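Local coordinates for protein Cbm77-rfpl (Ruminococcus flavefaciens, PDB 5FU5) that probably binds plant cell-wall polysaccharide, most likely pectin, as a family 77 carbohydrate-binding module of the cellulosome, at residues Y8-T13 / Y22-N27; G33-N38 / T65-E70; T43-M48 / A105-Y110; F56-A61 / M111-L116; T74-G79 / T101-C106. All blocks are in the same frame, centred on the assembly; numbering follows the deposited sequence. Where two conformers were deposited one is given.

Interaction 1: Y8-T13 / Y22-N27; sequences YVHDFT and YTIAGN
Tyr22 reaches across to strand 4-11 with its phenol, and Tyr22 OH donates to the backbone Tyr8 O at 2.7 Å. The hydroxyl stands about 41° out of the carbonyl plane, so it misses the lone-pair direction, while Tyr8 O itself sits at the edge of the Tyr22 ring, close to its plane. Further back along the same ring, Tyr22 CD2 rests 3.9 Å from His10 CB.

The second point of touch is the end of Ile24. Its CD1 methyl lies over one face of the His10 imidazole, 3.8 Å from the ring centroid, a CH-pi contact, and the same methyl is 3.9 Å from Phe12 CE1. With His10 CG anti to the backbone N (chi1 -172°), the imidazole is held out toward Ile24. No backbone bond joins the two segments: strands 4-11 and 23-29 belong to a curled antiparallel sheet, a beta-sandwich-like arrangement, and here they face each other through their side chains.

Behind this first shell, His10 and Phe12 steady one another. His10 CD2 is 3.4 Å above the Phe12 ring plane, near its centre, and Phe12 CD1 lies in the plane of the imidazole. The polar end of His10 is taken up by Gly16 O, which bonds to NE2. Around Tyr22 the ring of Phe56 packs edge-to-face, and Ile54 touches it too. Asp11 is the N-cap of the short helix that follows: OD1 accepts a weak bond from Thr13 N at 2.9 Å and a further one from Ala14 N.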
# COMPACT_ATOMS: atom_id res chain seq x y z
N TYR A 8 6.92 -6.12 -6.03
CA TYR A 8 7.65 -5.29 -5.07
C TYR A 8 6.75 -5.15 -3.86
O TYR A 8 5.70 -4.51 -3.92
CB TYR A 8 8.00 -3.94 -5.68
CG TYR A 8 8.77 -4.09 -6.98
CD1 TYR A 8 8.12 -4.24 -8.22
CD2 TYR A 8 10.17 -4.11 -6.98
CE1 TYR A 8 8.84 -4.37 -9.40
CE2 TYR A 8 10.89 -4.24 -8.16
CZ TYR A 8 10.22 -4.37 -9.38
OH TYR A 8 10.89 -4.51 -10.57
N VAL A 9 7.18 -5.76 -2.75
CA VAL A 9 6.35 -5.99 -1.59
C VAL A 9 6.87 -5.20 -0.40
O VAL A 9 8.10 -5.09 -0.23
CB VAL A 9 6.36 -7.49 -1.26
CG1 VAL A 9 5.55 -7.79 -0.01
CG2 VAL A 9 5.84 -8.28 -2.45
N HIS A 10 5.96 -4.70 0.43
CA HIS A 10 6.34 -4.11 1.69
C HIS A 10 5.40 -4.55 2.78
O HIS A 10 4.20 -4.26 2.72
CB HIS A 10 6.39 -2.60 1.65
CG HIS A 10 6.97 -2.02 2.90
ND1 HIS A 10 8.32 -2.13 3.20
CD2 HIS A 10 6.39 -1.45 3.97
CE1 HIS A 10 8.52 -1.63 4.40
NE2 HIS A 10 7.38 -1.22 4.90
N ASP A 11 5.98 -5.20 3.82
CA ASP A 11 5.27 -5.68 4.97
C ASP A 11 5.63 -4.74 6.11
O ASP A 11 6.83 -4.65 6.54
CB ASP A 11 5.72 -7.14 5.23
CG ASP A 11 5.19 -7.75 6.47
OD1 ASP A 11 4.74 -7.05 7.39
OD2 ASP A 11 5.28 -9.02 6.57
N PHE A 12 4.65 -3.95 6.58
CA PHE A 12 4.92 -2.99 7.63
C PHE A 12 5.23 -3.56 9.01
O PHE A 12 5.82 -2.87 9.83
CB PHE A 12 3.75 -1.96 7.74
CG PHE A 12 3.71 -0.98 6.60
CD1 PHE A 12 4.47 0.19 6.59
CD2 PHE A 12 2.90 -1.25 5.50
CE1 PHE A 12 4.40 1.05 5.49
CE2 PHE A 12 2.86 -0.39 4.45
CZ PHE A 12 3.61 0.75 4.43
N THR A 13 4.81 -4.80 9.25
CA THR A 13 5.18 -5.50 10.49
C THR A 13 6.64 -5.94 10.46
O THR A 13 7.37 -5.65 11.38
CB THR A 13 4.23 -6.69 10.77
OG1 THR A 13 2.86 -6.24 10.84
CG2 THR A 13 4.58 -7.33 12.07
N TYR A 22 9.94 1.61 -2.11
CA TYR A 22 9.01 2.60 -1.61
C TYR A 22 9.72 3.61 -0.75
O TYR A 22 10.55 3.26 0.08
CB TYR A 22 7.90 1.95 -0.83
CG TYR A 22 7.10 0.89 -1.58
CD1 TYR A 22 6.04 1.26 -2.42
CD2 TYR A 22 7.38 -0.48 -1.48
CE1 TYR A 22 5.30 0.32 -3.10
CE2 TYR A 22 6.64 -1.42 -2.16
CZ TYR A 22 5.59 -1.02 -2.98
OH TYR A 22 4.83 -1.93 -3.66
N THR A 23 9.41 4.87 -0.94
CA THR A 23 9.86 5.94 -0.04
C THR A 23 8.69 6.29 0.86
O THR A 23 7.70 6.87 0.40
CB THR A 23 10.37 7.14 -0.82
OG1 THR A 23 11.48 6.73 -1.64
CG2 THR A 23 10.79 8.23 0.12
N ILE A 24 8.78 5.88 2.12
CA ILE A 24 7.68 5.96 3.07
C ILE A 24 7.92 7.05 4.06
O ILE A 24 8.91 7.03 4.80
CB ILE A 24 7.52 4.57 3.81
CG1 ILE A 24 7.26 3.45 2.78
CG2 ILE A 24 6.37 4.62 4.81
CD1 ILE A 24 7.52 2.05 3.29
N ALA A 25 7.00 8.03 4.10
CA ALA A 25 6.99 9.10 5.07
C ALA A 25 5.74 8.97 5.94
O ALA A 25 4.61 9.20 5.49
CB ALA A 25 7.02 10.44 4.40
N GLY A 26 5.93 8.54 7.17
CA GLY A 26 4.83 8.40 8.10
C GLY A 26 5.22 7.60 9.33
O GLY A 26 6.42 7.32 9.55
N ASN A 27 4.20 7.25 10.10
CA ASN A 27 4.31 6.77 11.45
C ASN A 27 3.60 5.46 11.66
O ASN A 27 2.48 5.22 11.17
CB ASN A 27 3.70 7.83 12.39
CG ASN A 27 4.34 9.15 12.17
OD1 ASN A 27 5.56 9.27 12.29
ND2 ASN A 27 3.55 10.14 11.80

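Interaction 2: G33-N38 / T65-E70; sequences GTATYN and TLVFAE
Thr34 meets Ala69 through its backbone: Thr34 O lies 3.5 Å from Ala69 CB, while the threonine side chain turns away. The same carbonyl accepts a hydrogen bond from a water at 2.8 Å, and that water donates a second one to Ala69 O at 2.9 Å. One water thus ties two chain segments that form no direct hydrogen bond with each other.

At Ala35 the methyl points across the gap and lands on backbone, with Ala35 CB 3.7 Å from Phe68 O. Val67 CG1 is the nearest side-chain atom of the facing strand, and Phe109, from strand 107-116, packs against the methyl too. Strands 35-37 and 65-68 run roughly antiparallel at 137°, but their axes come no closer than 7.4 Å. They therefore pack across the curled sheet of this beta-sandwich-like module without pairing, Ala35 bonding by backbone to Leu42 and Val67 to strand 107-116.

Tyr37 makes the main side-chain contact. Swung anti to its amide nitrogen (chi1 -176°), the ring lies across the Val67 branches: Val67 CG2 sits over the middle of one face, 3.8 Å from the centroid and 10° off the normal, a well-centred CH-pi contact. Val67 CG1 fits against Tyr37 CB. The opposite face is taken by Asn38, whose CG stands 3.8 Å above the ring plane, so the phenol is sandwiched between a valine methyl and an amide. At the far end, Tyr37 OH lies 4.0 Å from Thr65 CG2.

Chemically this is methyl-on-ring packing at Tyr37 and methyl-on-backbone packing at Ala35 and Ala69, with one shared water as the polar link.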
# COMPACT_ATOMS: atom_id res chain seq x y z
N GLY A 33 -5.45 -2.45 15.59
CA GLY A 33 -5.99 -3.74 15.20
C GLY A 33 -5.07 -4.49 14.28
O GLY A 33 -3.88 -4.22 14.24
N THR A 34 -5.64 -5.47 13.59
CA THR A 34 -4.92 -6.33 12.69
C THR A 34 -5.49 -6.35 11.30
O THR A 34 -6.63 -5.93 11.07
CB THR A 34 -4.91 -7.77 13.24
OG1 THR A 34 -6.22 -8.37 13.26
CG2 THR A 34 -4.28 -7.83 14.62
N ALA A 35 -4.70 -6.86 10.37
CA ALA A 35 -5.19 -7.24 9.04
C ALA A 35 -4.78 -8.66 8.77
O ALA A 35 -3.68 -9.07 9.14
CB ALA A 35 -4.68 -6.33 7.98
N THR A 36 -5.67 -9.43 8.16
CA THR A 36 -5.47 -10.83 7.86
C THR A 36 -5.41 -10.90 6.33
O THR A 36 -6.34 -10.48 5.63
CB THR A 36 -6.65 -11.66 8.40
OG1 THR A 36 -6.81 -11.43 9.82
CG2 THR A 36 -6.42 -13.13 8.16
N TYR A 37 -4.29 -11.37 5.82
CA TYR A 37 -4.04 -11.37 4.37
C TYR A 37 -3.20 -12.55 3.95
O TYR A 37 -2.08 -12.74 4.45
CB TYR A 37 -3.32 -10.10 3.97
CG TYR A 37 -3.11 -9.98 2.48
CD1 TYR A 37 -4.20 -9.82 1.61
CD2 TYR A 37 -1.83 -10.02 1.91
CE1 TYR A 37 -4.02 -9.70 0.25
CE2 TYR A 37 -1.66 -9.92 0.54
CZ TYR A 37 -2.76 -9.73 -0.28
OH TYR A 37 -2.63 -9.60 -1.63
N ASN A 38 -3.71 -13.32 2.99
CA ASN A 38 -3.05 -14.58 2.56
C ASN A 38 -2.50 -15.42 3.71
O ASN A 38 -1.34 -15.82 3.72
CB ASN A 38 -1.96 -14.25 1.54
CG ASN A 38 -2.52 -13.66 0.26
OD1 ASN A 38 -3.74 -13.61 0.05
ND2 ASN A 38 -1.63 -13.19 -0.62
N THR A 65 -1.61 -3.20 -4.94
CA THR A 65 -2.49 -3.71 -3.93
C THR A 65 -2.12 -3.16 -2.58
O THR A 65 -0.94 -3.15 -2.19
CB THR A 65 -2.41 -5.27 -3.88
OG1 THR A 65 -2.80 -5.83 -5.13
CG2 THR A 65 -3.28 -5.87 -2.80
N LEU A 66 -3.11 -2.66 -1.85
CA LEU A 66 -2.96 -2.03 -0.52
C LEU A 66 -3.91 -2.72 0.43
O LEU A 66 -5.09 -2.86 0.12
CB LEU A 66 -3.28 -0.54 -0.53
CG LEU A 66 -2.47 0.29 -1.49
CD1 LEU A 66 -3.07 1.70 -1.49
CD2 LEU A 66 -1.01 0.31 -1.14
N VAL A 67 -3.40 -3.21 1.57
CA VAL A 67 -4.20 -4.01 2.51
C VAL A 67 -4.31 -3.27 3.84
O VAL A 67 -3.26 -2.92 4.44
CB VAL A 67 -3.57 -5.40 2.74
CG1 VAL A 67 -4.39 -6.22 3.74
CG2 VAL A 67 -3.31 -6.13 1.43
N PHE A 68 -5.56 -2.99 4.26
CA PHE A 68 -5.88 -2.24 5.47
C PHE A 68 -6.60 -3.11 6.52
O PHE A 68 -7.10 -4.21 6.20
CB PHE A 68 -6.79 -1.05 5.11
CG PHE A 68 -6.20 -0.12 4.09
CD1 PHE A 68 -6.27 -0.42 2.72
CD2 PHE A 68 -5.58 1.08 4.50
CE1 PHE A 68 -5.78 0.46 1.79
CE2 PHE A 68 -5.09 1.97 3.55
CZ PHE A 68 -5.18 1.65 2.20
N ALA A 69 -6.68 -2.60 7.76
CA ALA A 69 -7.56 -3.22 8.77
C ALA A 69 -9.05 -3.05 8.44
O ALA A 69 -9.87 -3.93 8.74
CB ALA A 69 -7.29 -2.65 10.15
N GLU A 70 -9.37 -1.89 7.86
CA GLU A 70 -10.75 -1.44 7.69
C GLU A 70 -11.32 -1.96 6.35
O GLU A 70 -10.72 -1.74 5.29
CB GLU A 70 -10.75 0.10 7.71
CG GLU A 70 -10.33 0.72 9.05
CD GLU A 70 -8.83 0.89 9.26
OE1 GLU A 70 -8.04 0.62 8.36
OE2 GLU A 70 -8.44 1.31 10.37
O HOH W 1 -9.16 -6.42 9.95

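Interaction 3: T43-M48 / A105-Y110; sequences TQCLKM and ACNLFY
Leu46 N gives the shortest direct polar bond between the segments, 2.8 Å to Leu108 O and in the plane of that carbonyl. The return bond, Leu108 N to Leu46 O, is 2.9 Å long and straighter, 168° at the hydrogen, which makes Leu46 and Leu108 a hydrogen-bonded antiparallel pair. Met48 N continues the pairing to Cys106 O at 3.0 Å. Lys47 and Asn107 between them form the non-hydrogen-bonded pair, their side chains lying side by side, with the Lys47 CG methylene 3.7 Å from Asn107 OD1. The amide nitrogen of Asn107 turns to Glu70 instead.

On the face opposite Leu46 and Leu108, Cys45 packs on Phe109. Cys45 CB stands over the middle of the ring, 3.5 Å from its centroid, and the Thr43 backbone meets the ring's edge. Cys45 SG, placed between the backbone N and carbonyl carbon (chi1 61°), leans off the ring normal in an oblique sulfur-aromatic contact and also rests against Asn107 CB. In the conformer described, the bent Met48 chain brings SD to 4.1 Å from Leu108 CB, and its CG against Cys106 SG.

Strand 107-116 is central in the curled antiparallel sheet, with strands 40-47 and 62-68 at its two edges here. Toward the latter, Phe109 and Tyr110 both face Val67, a classic beta bulge. Near this irregularity the direct pairing with 43-48 gives way to a water that donates to both Gln44 O, at 2.6 Å, and Phe109 O. Backbone bonds fix the register, Cys45 with Phe109 packs one face, leucines the other, and water satisfies two carbonyls.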
# COMPACT_ATOMS: atom_id res chain seq x y z
N THR A 43 0.15 -6.91 12.21
CA THR A 43 -0.15 -6.18 13.47
C THR A 43 0.38 -4.76 13.58
O THR A 43 -0.10 -4.01 14.44
CB THR A 43 0.42 -6.97 14.67
OG1 THR A 43 1.82 -7.18 14.48
CG2 THR A 43 -0.34 -8.33 14.80
N GLN A 44 1.40 -4.40 12.78
CA GLN A 44 1.97 -3.07 12.81
C GLN A 44 1.65 -2.39 11.49
O GLN A 44 1.99 -2.90 10.42
CB GLN A 44 3.47 -3.07 13.06
CG GLN A 44 4.09 -1.70 13.04
CD GLN A 44 5.56 -1.75 13.33
OE1 GLN A 44 6.37 -2.22 12.48
NE2 GLN A 44 5.92 -1.28 14.47
N CYS A 45 0.98 -1.22 11.57
CA CYS A 45 0.56 -0.50 10.37
C CYS A 45 1.25 0.84 10.24
O CYS A 45 1.81 1.37 11.20
CB CYS A 45 -0.94 -0.29 10.47
SG CYS A 45 -1.51 0.68 11.89
N LEU A 46 1.12 1.40 9.03
CA LEU A 46 1.35 2.81 8.76
C LEU A 46 -0.03 3.50 8.93
O LEU A 46 -1.00 3.12 8.27
CB LEU A 46 1.89 2.99 7.37
CG LEU A 46 2.37 4.40 7.00
CD1 LEU A 46 3.74 4.62 7.63
CD2 LEU A 46 2.40 4.58 5.49
N LYS A 47 -0.07 4.44 9.86
CA LYS A 47 -1.29 5.24 10.06
C LYS A 47 -1.46 6.14 8.84
O LYS A 47 -0.49 6.74 8.37
CB LYS A 47 -1.19 6.06 11.34
CG LYS A 47 -1.05 5.22 12.62
CD LYS A 47 -1.01 6.06 13.90
CE LYS A 47 0.25 6.86 14.03
NZ LYS A 47 0.38 7.57 15.35
N MET A 48 -2.68 6.22 8.30
CA MET A 48 -2.92 7.14 7.17
C MET A 48 -3.27 8.49 7.73
O MET A 48 -4.41 8.73 8.10
CB MET A 48 -3.95 6.60 6.20
CG MET A 48 -3.62 5.23 5.66
SD MET A 48 -2.36 5.16 4.36
CE MET A 48 -1.01 6.15 4.90
N ALA A 105 -9.61 8.34 7.31
CA ALA A 105 -8.86 7.67 8.33
C ALA A 105 -8.94 6.16 8.11
O ALA A 105 -10.01 5.58 7.84
CB ALA A 105 -9.37 8.04 9.70
N CYS A 106 -7.75 5.56 8.18
CA CYS A 106 -7.57 4.10 8.13
C CYS A 106 -6.08 3.77 8.28
O CYS A 106 -5.24 4.67 8.48
CB CYS A 106 -8.11 3.48 6.84
SG CYS A 106 -7.39 4.19 5.35
N ASN A 107 -5.78 2.48 8.23
CA ASN A 107 -4.47 1.98 8.69
C ASN A 107 -3.96 0.86 7.77
O ASN A 107 -4.64 -0.13 7.56
CB ASN A 107 -4.60 1.52 10.15
CG ASN A 107 -4.94 2.68 11.06
OD1 ASN A 107 -4.10 3.55 11.29
ND2 ASN A 107 -6.18 2.76 11.48
N LEU A 108 -2.78 1.11 7.19
CA LEU A 108 -2.20 0.33 6.11
C LEU A 108 -1.21 -0.74 6.63
O LEU A 108 -0.25 -0.39 7.33
CB LEU A 108 -1.50 1.27 5.13
CG LEU A 108 -0.80 0.64 3.90
CD1 LEU A 108 -1.80 -0.10 3.01
CD2 LEU A 108 -0.00 1.66 3.14
N PHE A 109 -1.43 -1.99 6.24
CA PHE A 109 -0.60 -3.11 6.76
C PHE A 109 0.33 -3.79 5.77
O PHE A 109 1.35 -4.40 6.15
CB PHE A 109 -1.50 -4.16 7.42
CG PHE A 109 -2.13 -3.70 8.72
CD1 PHE A 109 -3.22 -2.83 8.73
CD2 PHE A 109 -1.69 -4.16 9.94
CE1 PHE A 109 -3.77 -2.41 9.90
CE2 PHE A 109 -2.29 -3.77 11.11
CZ PHE A 109 -3.33 -2.89 11.12
N TYR A 110 0.02 -3.72 4.48
CA TYR A 110 0.77 -4.45 3.46
C TYR A 110 0.57 -3.77 2.13
O TYR A 110 -0.52 -3.26 1.85
CB TYR A 110 0.28 -5.91 3.40
CG TYR A 110 1.14 -6.86 2.53
CD1 TYR A 110 2.33 -7.39 3.00
CD2 TYR A 110 0.71 -7.22 1.25
CE1 TYR A 110 3.06 -8.24 2.20
CE2 TYR A 110 1.43 -8.04 0.44
CZ TYR A 110 2.59 -8.57 0.90
OH TYR A 110 3.26 -9.40 0.03
O HOH W 2 1.64 -4.97 8.81
O HOH W 3 -6.06 7.49 9.85

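Interaction 4: F56-A61 / M111-L116; sequences FTAPSA and MEYAAL
Tyr113 projects from strand 107-116 toward the end of strand 53-58, bridging the interior of the beta-sandwich-like fold to the turn that leads into strand 62-68. From CB the ring is carried anti to the backbone N (chi1 -175°), inward and across. At its base, CG and CD1 meet Phe56: Phe56 CE2 lies over one face, toward the rim, 4.0 Å from Tyr113 CD1. The two rings are oblique, their planes at 47°. Midway along, Tyr113 CE2 passes Pro59 CD, and Tyr113 CZ has the Ala58 methyl, CB, at 3.5 Å. At the tip, Tyr113 OH donates to Ser60 O at 2.7 Å in the plane of that carbonyl, so the hydroxyl at the end of a largely apolar ring environment is satisfied by the turn backbone.

Packing outside the two segments holds the ring too, through Tyr22, Leu64 and Leu93. Past the ring, the last residues of the two segments join. Leu116, probably the first residue of the C-terminal tag, gives a nearly straight bond from its N, 169° at the hydrogen, to Ala61 O at 2.8 Å. Pro59 CG touches Ala115 CB beside it. Ser60 OG donates to a lone pair of Leu116 O over 2.6 Å.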
# COMPACT_ATOMS: atom_id res chain seq x y z
N PHE A 56 6.86 5.83 -5.10
CA PHE A 56 7.60 4.80 -5.83
C PHE A 56 7.52 5.09 -7.31
O PHE A 56 6.63 5.81 -7.76
CB PHE A 56 7.09 3.41 -5.52
CG PHE A 56 5.67 3.13 -5.98
CD1 PHE A 56 4.61 3.55 -5.21
CD2 PHE A 56 5.42 2.46 -7.16
CE1 PHE A 56 3.30 3.25 -5.59
CE2 PHE A 56 4.10 2.19 -7.56
CZ PHE A 56 3.06 2.60 -6.79
N THR A 57 8.44 4.47 -8.05
CA THR A 57 8.47 4.52 -9.49
C THR A 57 8.17 3.11 -10.02
O THR A 57 8.91 2.16 -9.76
CB THR A 57 9.79 5.07 -10.03
OG1 THR A 57 10.01 6.39 -9.55
CG2 THR A 57 9.76 5.13 -11.59
N ALA A 58 7.01 2.98 -10.67
CA ALA A 58 6.63 1.75 -11.33
C ALA A 58 7.55 1.55 -12.51
O ALA A 58 7.60 2.40 -13.39
CB ALA A 58 5.17 1.78 -11.81
N PRO A 59 8.27 0.40 -12.57
CA PRO A 59 9.16 0.19 -13.71
C PRO A 59 8.46 -0.22 -15.02
O PRO A 59 9.06 -0.12 -16.11
CB PRO A 59 10.05 -0.94 -13.23
CG PRO A 59 9.29 -1.66 -12.21
CD PRO A 59 8.39 -0.67 -11.57
N SER A 60 7.19 -0.65 -14.87
CA SER A 60 6.31 -0.95 -15.95
C SER A 60 4.88 -0.87 -15.44
O SER A 60 4.66 -0.78 -14.23
CB SER A 60 6.61 -2.32 -16.55
OG SER A 60 6.54 -3.33 -15.56
N ALA A 61 3.91 -0.90 -16.38
CA ALA A 61 2.51 -0.88 -15.96
C ALA A 61 2.19 -2.16 -15.18
O ALA A 61 2.87 -3.19 -15.31
CB ALA A 61 1.61 -0.77 -17.17
N MET A 111 1.60 -3.79 1.30
CA MET A 111 1.42 -3.35 -0.06
C MET A 111 2.30 -4.08 -1.03
O MET A 111 3.35 -4.63 -0.67
CB MET A 111 1.56 -1.83 -0.16
CG MET A 111 2.91 -1.27 0.16
SD MET A 111 2.98 0.54 0.07
CE MET A 111 4.59 0.56 0.84
N GLU A 112 1.79 -4.19 -2.27
CA GLU A 112 2.47 -4.86 -3.35
C GLU A 112 2.26 -4.12 -4.64
O GLU A 112 1.17 -3.62 -4.89
CB GLU A 112 1.96 -6.30 -3.52
CG GLU A 112 2.25 -6.82 -4.91
CD GLU A 112 2.11 -8.29 -5.07
OE1 GLU A 112 1.40 -8.95 -4.26
OE2 GLU A 112 2.74 -8.76 -6.03
N TYR A 113 3.30 -4.06 -5.46
CA TYR A 113 3.19 -3.56 -6.82
C TYR A 113 3.63 -4.69 -7.73
O TYR A 113 4.78 -5.12 -7.65
CB TYR A 113 4.01 -2.28 -7.08
CG TYR A 113 3.75 -1.77 -8.46
CD1 TYR A 113 2.49 -1.24 -8.77
CD2 TYR A 113 4.65 -1.93 -9.50
CE1 TYR A 113 2.18 -0.83 -10.05
CE2 TYR A 113 4.34 -1.54 -10.80
CZ TYR A 113 3.08 -0.95 -11.05
OH TYR A 113 2.74 -0.56 -12.32
N ALA A 114 2.72 -5.16 -8.58
CA ALA A 114 2.96 -6.24 -9.55
C ALA A 114 3.18 -5.60 -10.90
O ALA A 114 2.22 -5.12 -11.49
CB ALA A 114 1.80 -7.21 -9.59
N ALA A 115 4.40 -5.62 -11.38
CA ALA A 115 4.82 -4.97 -12.60
C ALA A 115 4.82 -5.97 -13.73
O ALA A 115 5.41 -7.05 -13.61
CB ALA A 115 6.20 -4.37 -12.45
N LEU A 116 4.19 -5.63 -14.85
CA LEU A 116 4.13 -6.51 -16.02
C LEU A 116 5.44 -6.57 -16.78
O LEU A 116 6.21 -5.63 -16.80
CB LEU A 116 3.05 -5.95 -16.99
CG LEU A 116 1.61 -6.00 -16.49
CD1 LEU A 116 0.65 -5.24 -17.44
CD2 LEU A 116 1.13 -7.42 -16.34

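Interaction 5: T74-G79 / T101-C106; sequences TAKVDG and TKADAC
Lys76 and Thr101 pair as an antiparallel hydrogen-bonded couple where strands 74-77 and 96-101 meet in the antiparallel sheet of this beta-sandwich-like module. Lys76 N donates to Thr101 O and Thr101 N to Lys76 O, each at 2.9 Å. The first of these donors sits 35° out of the acceptor's carbonyl plane, whereas the second lies within it. Beyond this one pair the 101-106 chain leaves the strand, yet it stays close: the Ala75 and Ala103 CA atoms are 4.5 Å apart.

Side chains and waters take over from there. Ala103 turns its methyl toward strand 74-77, and Ala103 CB lies 3.4 Å from Thr74 OG1. That hydroxyl, set between the Thr74 backbone N and carbonyl carbon (chi1 58°), accepts from Asp104 N at 2.9 Å, so a side chain does the work that a backbone carbonyl would do in regular pairing. A water then links Thr74 OG1 to Ala105 O. A second water makes three bonds, donating to Thr74 O and Asp104 O and accepting from Ala103 N, and it fills the role of the missing strand bonds along the loop.

The extended Lys76 chain runs alongside the loop backbone, with CD 3.6 Å from Lys102 O, while its CB is near the Thr101 hydroxyl. Asp78, at the following turn, bonds through its carboxylate to His98 and to the Thr99 backbone, tying the turn back to strand 96-101. Within the turn, Gly79 N donates to a third water at 2.9 Å, and the same water is hydrogen-bonded to Thr101 OG1 at 2.8 Å.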
# COMPACT_ATOMS: atom_id res chain seq x y z
N THR A 74 -9.82 3.78 2.57
CA THR A 74 -9.64 4.63 1.42
C THR A 74 -8.21 5.13 1.36
O THR A 74 -7.46 5.11 2.33
CB THR A 74 -10.55 5.88 1.50
OG1 THR A 74 -10.25 6.58 2.69
CG2 THR A 74 -12.03 5.47 1.47
N ALA A 75 -7.83 5.58 0.20
CA ALA A 75 -6.55 6.29 -0.01
C ALA A 75 -6.62 7.13 -1.28
O ALA A 75 -7.52 6.93 -2.11
CB ALA A 75 -5.38 5.32 -0.13
N LYS A 76 -5.68 8.04 -1.43
CA LYS A 76 -5.50 8.74 -2.70
C LYS A 76 -4.28 8.15 -3.38
O LYS A 76 -3.21 8.04 -2.73
CB LYS A 76 -5.36 10.25 -2.50
CG LYS A 76 -6.67 10.89 -2.10
CD LYS A 76 -6.52 12.39 -1.99
CE LYS A 76 -7.84 13.01 -1.60
NZ LYS A 76 -7.81 14.50 -1.74
N VAL A 77 -4.41 7.85 -4.66
CA VAL A 77 -3.29 7.41 -5.46
C VAL A 77 -3.15 8.44 -6.59
O VAL A 77 -4.10 8.67 -7.34
CB VAL A 77 -3.46 5.97 -5.97
CG1 VAL A 77 -2.27 5.59 -6.85
CG2 VAL A 77 -3.56 5.02 -4.79
N ASP A 78 -2.01 9.13 -6.64
CA ASP A 78 -1.79 10.24 -7.53
C ASP A 78 -2.93 11.30 -7.43
O ASP A 78 -3.38 11.85 -8.45
CB ASP A 78 -1.57 9.72 -8.96
CG ASP A 78 -0.42 8.73 -9.05
OD1 ASP A 78 0.51 8.83 -8.25
OD2 ASP A 78 -0.45 7.90 -9.95
N GLY A 79 -3.37 11.54 -6.20
CA GLY A 79 -4.41 12.51 -5.90
C GLY A 79 -5.84 12.07 -6.12
O GLY A 79 -6.75 12.84 -5.83
N THR A 101 -1.32 8.89 -0.72
CA THR A 101 -1.54 9.81 0.39
C THR A 101 -2.93 9.50 1.03
O THR A 101 -3.68 8.61 0.56
CB THR A 101 -1.47 11.27 -0.12
OG1 THR A 101 -2.43 11.42 -1.17
CG2 THR A 101 -0.09 11.60 -0.62
N LYS A 102 -3.26 10.25 2.08
CA LYS A 102 -4.46 10.01 2.86
C LYS A 102 -5.72 10.45 2.08
O LYS A 102 -5.72 11.53 1.45
CB LYS A 102 -4.40 10.77 4.17
CG LYS A 102 -5.61 10.58 5.06
CD LYS A 102 -5.55 11.43 6.30
CE LYS A 102 -6.74 11.24 7.21
NZ LYS A 102 -6.90 12.30 8.23
N ALA A 103 -6.76 9.63 2.16
CA ALA A 103 -8.14 10.04 1.87
C ALA A 103 -8.83 10.17 3.23
O ALA A 103 -8.76 11.24 3.84
CB ALA A 103 -8.83 9.08 0.91
N ASP A 104 -9.44 9.10 3.76
CA ASP A 104 -10.07 9.15 5.08
C ASP A 104 -9.23 8.32 6.05
O ASP A 104 -8.24 7.72 5.67
CB ASP A 104 -11.53 8.69 5.02
CG ASP A 104 -12.37 9.56 4.10
OD1 ASP A 104 -12.10 10.79 3.93
OD2 ASP A 104 -13.30 9.00 3.51
N ALA A 105 -9.61 8.34 7.31
CA ALA A 105 -8.86 7.67 8.33
C ALA A 105 -8.94 6.16 8.11
O ALA A 105 -10.01 5.58 7.84
CB ALA A 105 -9.37 8.04 9.70
N CYS A 106 -7.75 5.56 8.18
CA CYS A 106 -7.57 4.10 8.13
C CYS A 106 -6.08 3.77 8.28
O CYS A 106 -5.24 4.67 8.48
CB CYS A 106 -8.11 3.48 6.84
SG CYS A 106 -7.39 4.19 5.35
O HOH W 4 -6.41 7.23 3.67
O HOH W 5 -10.93 5.35 5.12
O HOH W 6 -1.76 10.81 -3.84

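In the fold
From the N terminus, interaction 1 closes first, bringing strand 23-29 back over strand 4-11 after a loop that contains the short helix. Interaction 2 opens next and closes at 65-70, but before it does so both interaction 3 and interaction 4 have opened, so these three cross one another. Interactions 3 and 4 end on consecutive parts of strand 107-116, on opposite sides of the chain's centre, and join it to strand 40-47 and to the end of strand 53-58. Interaction 5 nests inside the loop closed by interaction 4 and shares Ala105 and Cys106 with interaction 3, tying strand 74-77 to the approach to that last strand.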